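Local coordinates for ABC sugar transporter, periplasmic sugar binding protein (Legionella pneumophila subsp. pneumophila, PDB 3ROT), which probably binds a carbohydrate in the periplasm and serves as the solute-binding component of an ABC sugar transporter, at residues L79-D93 with K101-L113. Residues are numbered along the deposited sequence; the frame is centred on the assembly and turned at random.
Sequences LQRANKLNIPVIAVD and KNPYLVFLGSDNL
Ala91 and Val92 pair in parallel register with Phe107 and Leu108, joining adjacent strands in the six-stranded parallel sheet of a periplasmic-binding-protein lobe. The strand directions differ by only 26°, and the backbone ladder runs from Leu105 N, 2.8 Å from Val89 O, to Asp93 N on Leu108 O. On one face of the sheet, the Ala91 methyl is a small bump under the Tyr104 ring: its CB lies 3.9 Å from the ring centroid, 20° off the normal, a CH-pi contact. With chi1 at 65°, Tyr104 CG sits between its own backbone N and carbonyl carbon, and the ring extends from there over that methyl. Phe107 reaches further along the same face, with CE1 3.6 Å from Asp93 C, which meets the ring edge in plane. On the other face Ile90 divides its branches: CG1 runs beside Val106 CG2, while CG2 presses on Leu108 CD1 at 3.3 Å, tighter than usual van der Waals contact. Helix 247-264 covers this face through Leu258 and Leu253. Before the strand, Pro103 packs against helix 76-85, its CD 3.8 Å from Leu79 CB and its CG near Asn83 CB. Asp93 OD2 hydrogen-bonds a glycerol, probably from the crystallisation liquor, though it may mark a ligand pocket at this strand end. At the helix, the extended Gln80 side chain delivers NE2 to Lys101 O at 3.0 Å, with that oxygen in its amide plane.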
loop_
_atom_site.group_PDB
_atom_site.type_symbol
_atom_site.label_atom_id
_atom_site.label_comp_id
_atom_site.label_asym_id
_atom_site.label_seq_id
_atom_site.Cartn_x
_atom_site.Cartn_y
_atom_site.Cartn_z
ATOM N N LEU A 79 -25.987 -6.121 -12.633
ATOM C CA LEU A 79 -25.704 -6.216 -14.058
ATOM C C LEU A 79 -26.997 -6.322 -14.851
ATOM O O LEU A 79 -27.165 -5.661 -15.874
ATOM C CB LEU A 79 -24.823 -7.435 -14.340
ATOM C CG LEU A 79 -23.380 -7.283 -13.851
ATOM C CD1 LEU A 79 -22.624 -8.591 -14.059
ATOM C CD2 LEU A 79 -22.702 -6.129 -14.599
ATOM N N GLN A 80 -27.901 -7.169 -14.375
ATOM C CA GLN A 80 -29.182 -7.350 -15.035
ATOM C C GLN A 80 -29.975 -6.049 -14.995
ATOM O O GLN A 80 -30.612 -5.662 -15.979
ATOM C CB GLN A 80 -29.961 -8.482 -14.362
ATOM C CG GLN A 80 -29.482 -9.863 -14.773
ATOM C CD GLN A 80 -30.112 -10.968 -13.952
ATOM O OE1 GLN A 80 -31.270 -10.874 -13.554
ATOM N NE2 GLN A 80 -29.354 -12.032 -13.708
ATOM N N ARG A 81 -29.926 -5.369 -13.856
ATOM C CA ARG A 81 -30.630 -4.098 -13.717
ATOM C C ARG A 81 -30.086 -3.135 -14.767
ATOM O O ARG A 81 -30.846 -2.542 -15.535
ATOM C CB ARG A 81 -30.409 -3.515 -12.317
ATOM C CG ARG A 81 -31.078 -2.165 -12.088
ATOM C CD ARG A 81 -30.717 -1.591 -10.724
ATOM N NE ARG A 81 -31.022 -0.164 -10.635
ATOM C CZ ARG A 81 -30.637 0.630 -9.636
ATOM N NH1 ARG A 81 -29.925 0.143 -8.625
ATOM N NH2 ARG A 81 -30.964 1.918 -9.647
ATOM N N ALA A 82 -28.762 -2.990 -14.800
ATOM C CA ALA A 82 -28.118 -2.105 -15.761
ATOM C C ALA A 82 -28.568 -2.449 -17.171
ATOM O O ALA A 82 -28.845 -1.566 -17.988
ATOM C CB ALA A 82 -26.609 -2.236 -15.657
ATOM N N ASN A 83 -28.643 -3.744 -17.454
ATOM C CA ASN A 83 -29.052 -4.204 -18.769
ATOM C C ASN A 83 -30.468 -3.738 -19.114
ATOM O O ASN A 83 -30.740 -3.331 -20.247
ATOM C CB ASN A 83 -28.968 -5.725 -18.833
ATOM C CG ASN A 83 -29.032 -6.242 -20.247
ATOM O OD1 ASN A 83 -28.224 -5.860 -21.087
ATOM N ND2 ASN A 83 -29.995 -7.111 -20.521
ATOM N N LYS A 84 -31.367 -3.793 -18.136
ATOM C CA LYS A 84 -32.743 -3.365 -18.353
ATOM C C LYS A 84 -32.852 -1.856 -18.590
ATOM O O LYS A 84 -33.658 -1.408 -19.404
ATOM C CB LYS A 84 -33.622 -3.771 -17.163
ATOM C CG LYS A 84 -33.791 -5.279 -17.010
ATOM C CD LYS A 84 -35.015 -5.635 -16.169
ATOM C CE LYS A 84 -34.817 -5.358 -14.686
ATOM N NZ LYS A 84 -33.798 -6.263 -14.094
ATOM N N LEU A 85 -32.037 -1.075 -17.888
ATOM C CA LEU A 85 -32.064 0.376 -18.038
ATOM C C LEU A 85 -31.359 0.817 -19.316
ATOM O O LEU A 85 -31.355 1.999 -19.661
ATOM C CB LEU A 85 -31.410 1.043 -16.827
ATOM C CG LEU A 85 -32.068 0.723 -15.482
ATOM C CD1 LEU A 85 -31.270 1.345 -14.343
ATOM C CD2 LEU A 85 -33.494 1.238 -15.483
ATOM N N ASN A 86 -30.763 -0.145 -20.013
ATOM C CA ASN A 86 -30.058 0.120 -21.259
ATOM C C ASN A 86 -28.772 0.932 -21.070
ATOM O O ASN A 86 -28.330 1.639 -21.977
ATOM C CB ASN A 86 -30.989 0.825 -22.250
ATOM C CG ASN A 86 -30.397 0.913 -23.647
ATOM O OD1 ASN A 86 -30.063 -0.105 -24.260
ATOM N ND2 ASN A 86 -30.267 2.137 -24.160
ATOM N N ILE A 87 -28.184 0.832 -19.879
ATOM C CA ILE A 87 -26.927 1.512 -19.583
ATOM C C ILE A 87 -25.822 0.536 -19.984
ATOM O O ILE A 87 -25.747 -0.573 -19.452
ATOM C CB ILE A 87 -26.790 1.832 -18.076
ATOM C CG1 ILE A 87 -27.861 2.847 -17.662
ATOM C CG2 ILE A 87 -25.400 2.397 -17.783
ATOM C CD1 ILE A 87 -27.973 3.051 -16.171
ATOM N N PRO A 88 -24.961 0.928 -20.936
ATOM C CA PRO A 88 -23.874 0.058 -21.387
ATOM C C PRO A 88 -22.899 -0.262 -20.262
ATOM O O PRO A 88 -22.496 0.625 -19.514
ATOM C CB PRO A 88 -23.202 0.878 -22.488
ATOM C CG PRO A 88 -24.281 1.817 -22.943
ATOM C CD PRO A 88 -24.932 2.212 -21.652
ATOM N N VAL A 89 -22.526 -1.529 -20.144
ATOM C CA VAL A 89 -21.577 -1.934 -19.122
ATOM C C VAL A 89 -20.464 -2.754 -19.755
ATOM O O VAL A 89 -20.720 -3.710 -20.480
ATOM C CB VAL A 89 -22.239 -2.771 -18.017
ATOM C CG1 VAL A 89 -21.206 -3.131 -16.962
ATOM C CG2 VAL A 89 -23.383 -1.988 -17.390
ATOM N N ILE A 90 -19.228 -2.346 -19.496
ATOM C CA ILE A 90 -18.062 -3.039 -20.021
ATOM C C ILE A 90 -17.301 -3.647 -18.853
ATOM O O ILE A 90 -17.133 -3.009 -17.817
ATOM C CB ILE A 90 -17.146 -2.063 -20.807
ATOM C CG1 ILE A 90 -17.787 -1.750 -22.162
ATOM C CG2 ILE A 90 -15.760 -2.667 -21.009
ATOM C CD1 ILE A 90 -16.938 -0.848 -23.044
ATOM N N ALA A 91 -16.870 -4.893 -19.003
ATOM C CA ALA A 91 -16.130 -5.550 -17.935
ATOM C C ALA A 91 -14.636 -5.343 -18.170
ATOM O O ALA A 91 -14.151 -5.487 -19.290
ATOM C CB ALA A 91 -16.454 -7.045 -17.900
ATOM N N VAL A 92 -13.919 -4.988 -17.110
ATOM C CA VAL A 92 -12.485 -4.787 -17.198
ATOM C C VAL A 92 -11.765 -5.532 -16.080
ATOM O O VAL A 92 -12.316 -5.723 -14.986
ATOM C CB VAL A 92 -12.124 -3.285 -17.116
ATOM C CG1 VAL A 92 -12.786 -2.528 -18.248
ATOM C CG2 VAL A 92 -12.561 -2.722 -15.777
ATOM N N ASP A 93 -10.545 -5.968 -16.379
ATOM C CA ASP A 93 -9.681 -6.670 -15.435
ATOM C C ASP A 93 -10.132 -8.080 -15.087
ATOM O O ASP A 93 -9.381 -9.025 -15.255
ATOM C CB ASP A 93 -9.531 -5.842 -14.155
ATOM C CG ASP A 93 -8.678 -6.535 -13.106
ATOM O OD1 ASP A 93 -7.441 -6.602 -13.282
ATOM O OD2 ASP A 93 -9.255 -7.013 -12.111
ATOM N N LYS A 101 -26.136 -14.814 -16.949
ATOM C CA LYS A 101 -26.521 -14.447 -15.590
ATOM C C LYS A 101 -25.897 -13.113 -15.194
ATOM O O LYS A 101 -26.470 -12.361 -14.406
ATOM C CB LYS A 101 -26.074 -15.536 -14.609
ATOM C CG LYS A 101 -26.628 -16.904 -14.955
ATOM C CD LYS A 101 -26.106 -18.011 -14.043
ATOM C CE LYS A 101 -26.739 -17.966 -12.664
ATOM N NZ LYS A 101 -26.431 -19.205 -11.886
ATOM N N ASN A 102 -24.719 -12.831 -15.750
ATOM C CA ASN A 102 -23.994 -11.594 -15.461
ATOM C C ASN A 102 -23.723 -10.843 -16.759
ATOM O O ASN A 102 -22.591 -10.799 -17.241
ATOM C CB ASN A 102 -22.668 -11.910 -14.761
ATOM C CG ASN A 102 -22.861 -12.682 -13.476
ATOM O OD1 ASN A 102 -22.639 -13.895 -13.422
ATOM N ND2 ASN A 102 -23.287 -11.987 -12.435
ATOM N N PRO A 103 -24.763 -10.216 -17.327
ATOM C CA PRO A 103 -24.630 -9.471 -18.579
ATOM C C PRO A 103 -23.698 -8.266 -18.555
ATOM O O PRO A 103 -23.674 -7.489 -17.599
ATOM C CB PRO A 103 -26.072 -9.077 -18.897
ATOM C CG PRO A 103 -26.657 -8.876 -17.539
ATOM C CD PRO A 103 -26.114 -10.048 -16.760
ATOM N N TYR A 104 -22.920 -8.143 -19.625
ATOM C CA TYR A 104 -21.995 -7.039 -19.838
ATOM C C TYR A 104 -21.708 -7.134 -21.332
ATOM O O TYR A 104 -21.858 -8.204 -21.921
ATOM C CB TYR A 104 -20.724 -7.175 -18.973
ATOM C CG TYR A 104 -19.824 -8.360 -19.272
ATOM C CD1 TYR A 104 -18.904 -8.312 -20.318
ATOM C CD2 TYR A 104 -19.915 -9.535 -18.529
ATOM C CE1 TYR A 104 -18.106 -9.397 -20.625
ATOM C CE2 TYR A 104 -19.120 -10.633 -18.828
ATOM C CZ TYR A 104 -18.218 -10.556 -19.882
ATOM O OH TYR A 104 -17.450 -11.636 -20.218
ATOM N N LEU A 105 -21.327 -6.023 -21.953
ATOM C CA LEU A 105 -21.084 -6.026 -23.389
ATOM C C LEU A 105 -19.815 -6.756 -23.806
ATOM O O LEU A 105 -19.876 -7.796 -24.474
ATOM C CB LEU A 105 -21.067 -4.590 -23.913
ATOM C CG LEU A 105 -22.401 -3.839 -23.809
ATOM C CD1 LEU A 105 -22.182 -2.389 -24.192
ATOM C CD2 LEU A 105 -23.453 -4.477 -24.721
ATOM N N VAL A 106 -18.670 -6.218 -23.403
ATOM C CA VAL A 106 -17.384 -6.812 -23.751
ATOM C C VAL A 106 -16.429 -6.776 -22.568
ATOM O O VAL A 106 -16.702 -6.129 -21.556
ATOM C CB VAL A 106 -16.739 -6.072 -24.933
ATOM C CG1 VAL A 106 -17.613 -6.237 -26.178
ATOM C CG2 VAL A 106 -16.581 -4.593 -24.588
ATOM N N PHE A 107 -15.310 -7.472 -22.714
ATOM C CA PHE A 107 -14.302 -7.554 -21.667
ATOM C C PHE A 107 -12.929 -7.110 -22.160
ATOM O O PHE A 107 -12.440 -7.593 -23.184
ATOM C CB PHE A 107 -14.209 -8.997 -21.160
ATOM C CG PHE A 107 -13.065 -9.241 -20.212
ATOM C CD1 PHE A 107 -13.053 -8.661 -18.949
ATOM C CD2 PHE A 107 -12.017 -10.075 -20.575
ATOM C CE1 PHE A 107 -12.014 -8.913 -18.059
ATOM C CE2 PHE A 107 -10.966 -10.334 -19.693
ATOM C CZ PHE A 107 -10.969 -9.749 -18.430
ATOM N N LEU A 108 -12.324 -6.189 -21.420
ATOM C CA LEU A 108 -10.984 -5.700 -21.708
ATOM C C LEU A 108 -10.115 -6.130 -20.534
ATOM O O LEU A 108 -10.361 -5.741 -19.398
ATOM C CB LEU A 108 -10.939 -4.180 -21.812
ATOM C CG LEU A 108 -11.544 -3.539 -23.059
ATOM C CD1 LEU A 108 -12.975 -3.140 -22.778
ATOM C CD2 LEU A 108 -10.717 -2.311 -23.445
ATOM N N GLY A 109 -9.106 -6.934 -20.816
ATOM C CA GLY A 109 -8.215 -7.409 -19.774
ATOM C C GLY A 109 -7.478 -8.589 -20.349
ATOM O O GLY A 109 -7.488 -8.799 -21.564
ATOM N N SER A 110 -6.830 -9.369 -19.498
ATOM C CA SER A 110 -6.128 -10.530 -20.010
ATOM C C SER A 110 -6.912 -11.797 -19.713
ATOM O O SER A 110 -7.879 -11.782 -18.949
ATOM C CB SER A 110 -4.715 -10.609 -19.414
ATOM O OG SER A 110 -4.733 -10.484 -18.008
ATOM N N ASP A 111 -6.509 -12.883 -20.360
ATOM C CA ASP A 111 -7.131 -14.185 -20.165
ATOM C C ASP A 111 -6.365 -14.762 -18.973
ATOM O O ASP A 111 -5.275 -15.300 -19.129
ATOM C CB ASP A 111 -6.910 -15.039 -21.410
ATOM C CG ASP A 111 -7.450 -16.450 -21.257
ATOM O OD1 ASP A 111 -7.442 -16.978 -20.124
ATOM O OD2 ASP A 111 -7.861 -17.035 -22.281
ATOM N N ASN A 112 -6.934 -14.623 -17.784
ATOM C CA ASN A 112 -6.291 -15.079 -16.555
ATOM C C ASN A 112 -5.756 -16.507 -16.562
ATOM O O ASN A 112 -4.644 -16.749 -16.109
ATOM C CB ASN A 112 -7.241 -14.873 -15.373
ATOM C CG ASN A 112 -7.188 -13.457 -14.831
ATOM O OD1 ASN A 112 -8.213 -12.860 -14.505
ATOM N ND2 ASN A 112 -5.978 -12.915 -14.723
ATOM N N LEU A 113 -6.550 -17.444 -17.066
ATOM C CA LEU A 113 -6.130 -18.838 -17.128
ATOM C C LEU A 113 -4.870 -18.957 -17.960
ATOM O O LEU A 113 -3.869 -19.505 -17.507
ATOM C CB LEU A 113 -7.225 -19.703 -17.752
ATOM C CG LEU A 113 -6.911 -21.198 -17.890
ATOM C CD1 LEU A 113 -6.649 -21.816 -16.513
ATOM C CD2 LEU A 113 -8.094 -21.887 -18.583
HETATM O O HOH W 1 -7.032 -8.934 -16.728
#